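Local coordinates for IPT/TIG domain-containing protein (Bacteroides thetaiotaomicron, PDB 3TC9) that is of unknown function, though its immunoglobulin-like domain and six-bladed beta-propeller are consistent with a proposed role as an auxiliary nutrient-binding protein, at residues B[114-117]-B[118-122]. Sequence-based numbering, arbitrary orientation.
Sequences GTMY and DGNTK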
ATOM      1  N   GLY B 114      -9.834  22.323  16.565  1.00 36.44           N
ATOM      2  CA  GLY B 114      -9.443  23.303  17.555  1.00 37.15           C
ATOM      3  C   GLY B 114      -9.132  24.671  16.993  1.00 42.65           C
ATOM      4  O   GLY B 114      -8.734  24.827  15.838  1.00 40.12           O
ATOM      5  N   THR B 115      -9.319  25.677  17.822  1.00 44.29           N
ATOM      6  CA  THR B 115      -8.992  27.044  17.454  1.00 45.53           C
ATOM      7  C   THR B 115      -8.636  27.869  18.699  1.00 48.77           C
ATOM      8  O   THR B 115      -8.986  27.517  19.835  1.00 48.44           O
ATOM      9  CB  THR B 115     -10.115  27.718  16.630  1.00 57.82           C
ATOM     10  OG1 THR B 115      -9.523  28.809  15.900  1.00 63.26           O
ATOM     11  CG2 THR B 115     -11.279  28.209  17.493  1.00 53.29           C
HETATM   12  N   MSE B 116      -7.948  28.980  18.449  1.00 42.61           N
HETATM   13  CA  MSE B 116      -7.602  29.939  19.478  1.00 41.84           C
HETATM   14  C   MSE B 116      -8.095  31.262  19.019  1.00 51.59           C
HETATM   15  O   MSE B 116      -8.362  31.417  17.826  1.00 52.71           O
HETATM   16  CB  MSE B 116      -6.101  29.955  19.756  1.00 41.29           C
HETATM   17  CG  MSE B 116      -5.597  28.667  20.322  1.00 43.51           C
HETATM   18 SE   MSE B 116      -3.767  28.872  20.697  0.75 45.20          SE
HETATM   19  CE  MSE B 116      -3.916  29.480  22.581  1.00 43.57           C
ATOM     20  N   TYR B 117      -8.300  32.196  19.951  1.00 50.71           N
ATOM     21  CA  TYR B 117      -8.741  33.535  19.577  1.00 51.67           C
ATOM     22  C   TYR B 117      -7.795  34.581  20.187  1.00 56.80           C
ATOM     23  O   TYR B 117      -6.856  34.214  20.904  1.00 54.66           O
ATOM     24  CB  TYR B 117     -10.226  33.789  19.932  1.00 53.37           C
ATOM     25  CG  TYR B 117     -10.598  33.605  21.386  1.00 56.07           C
ATOM     26  CD1 TYR B 117     -11.002  32.367  21.868  1.00 57.91           C
ATOM     27  CD2 TYR B 117     -10.681  34.696  22.247  1.00 57.84           C
ATOM     28  CE1 TYR B 117     -11.401  32.203  23.191  1.00 59.21           C
ATOM     29  CE2 TYR B 117     -11.083  34.544  23.572  1.00 59.82           C
ATOM     30  CZ  TYR B 117     -11.429  33.291  24.044  1.00 67.59           C
ATOM     31  OH  TYR B 117     -11.798  33.122  25.358  1.00 70.54           O
ATOM     32  N   ASP B 118      -8.027  35.875  19.850  1.00 56.58           N
ATOM     33  CA  ASP B 118      -7.268  37.050  20.296  1.00 58.11           C
ATOM     34  C   ASP B 118      -5.774  36.915  19.914  1.00 60.38           C
ATOM     35  O   ASP B 118      -4.910  36.918  20.789  1.00 60.02           O
ATOM     36  CB  ASP B 118      -7.447  37.275  21.824  1.00 61.96           C
ATOM     37  CG  ASP B 118      -7.271  38.711  22.270  1.00 80.52           C
ATOM     38  OD1 ASP B 118      -7.931  39.596  21.684  1.00 82.97           O
ATOM     39  OD2 ASP B 118      -6.556  38.938  23.273  1.00 89.43           O
ATOM     40  N   GLY B 119      -5.503  36.772  18.616  1.00 55.80           N
ATOM     41  CA  GLY B 119      -4.153  36.581  18.081  1.00 55.09           C
ATOM     42  C   GLY B 119      -3.453  35.362  18.655  1.00 59.11           C
ATOM     43  O   GLY B 119      -2.293  35.452  19.069  1.00 58.69           O
ATOM     44  N   ASN B 120      -4.200  34.229  18.735  1.00 54.28           N
ATOM     45  CA  ASN B 120      -3.785  32.926  19.262  1.00 53.22           C
ATOM     46  C   ASN B 120      -3.199  33.025  20.699  1.00 56.58           C
ATOM     47  O   ASN B 120      -2.180  32.403  21.006  1.00 55.06           O
ATOM     48  CB  ASN B 120      -2.813  32.211  18.299  1.00 47.60           C
ATOM     49  CG  ASN B 120      -3.444  31.887  16.981  1.00 61.18           C
ATOM     50  OD1 ASN B 120      -4.559  31.352  16.903  1.00 65.39           O
ATOM     51  ND2 ASN B 120      -2.757  32.232  15.919  1.00 46.74           N
ATOM     52  N   THR B 121      -3.879  33.774  21.578  1.00 53.49           N
ATOM     53  CA  THR B 121      -3.471  33.952  22.986  1.00 54.48           C
ATOM     54  C   THR B 121      -4.465  33.245  23.938  1.00 57.19           C
ATOM     55  O   THR B 121      -4.100  32.870  25.059  1.00 56.49           O
ATOM     56  CB  THR B 121      -3.373  35.470  23.348  1.00 65.05           C
ATOM     57  OG1 THR B 121      -2.474  36.140  22.462  1.00 62.87           O
ATOM     58  CG2 THR B 121      -2.936  35.723  24.784  1.00 68.87           C
ATOM     59  N   LYS B 122      -5.727  33.100  23.500  1.00 52.13           N
ATOM     60  CA  LYS B 122      -6.771  32.512  24.328  1.00 51.53           C
ATOM     61  C   LYS B 122      -7.493  31.396  23.591  1.00 52.14           C
ATOM     62  O   LYS B 122      -7.410  31.274  22.369  1.00 51.75           O
ATOM     63  CB  LYS B 122      -7.773  33.601  24.761  1.00 56.08           C
ATOM     64  CG  LYS B 122      -7.151  34.840  25.413  1.00 74.53           C
ATOM     65  CD  LYS B 122      -8.156  35.957  25.512  1.00 86.67           C
ATOM     66  CE  LYS B 122      -7.574  37.214  26.094  1.00 98.14           C
ATOM     67  NZ  LYS B 122      -8.611  38.275  26.211  1.00108.77           N
TER
HETATM   68  O   HOH W   1      -6.509  34.163  16.742  1.00 57.76           O
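The carbonyl oxygen of Tyr-117 takes two backbone bonds, from Thr-121 N (3.1 Å) and from Lys-122 N (3.0 Å), its two donors approaching from opposite faces of the carbonyl plane. With Thr-121 and Lys-122 both facing Tyr-117, this is a classic beta bulge, closing a four-residue loop (Asp-118 to Thr-121) at the surface after propeller strand 107-113. The return bond, from Tyr-117 N to Lys-122 O, is short at 2.7 Å and completes a single antiparallel, hydrogen-bonded pair. Three successive residues with positive phi, Asp-118, Gly-119 and Asn-120, carry the chain around the bend, where Thr-121 OG1 donates to the carbonyl oxygen of Asp-118 (3.1 Å). On one side of the turn, Lys-122 lays its CB over a face of the Tyr-117 ring in a CH-pi contact, 3.9 Å from the centroid and offset toward the rim. Tyr-117 can meet it because its CG sits between the backbone N and the carbonyl carbon (chi1 57°), which turns one ring face to Lys-122 CB, while its hydroxyl bonds to Asp-124. The lysine chain then runs extended past the ring to a long salt bridge between NZ and Asp-118 OD2 (3.6 Å). Selenomethionine Met-116 bends at chi3 (91°) and sets its CE 3.7 Å from Asn-120 O; its side chain also packs on Tyr-123 and Arg-421. Asn-120 OD1, hydrogen-bonded to Arg-422, lies 3.5 Å from Met-116 CB.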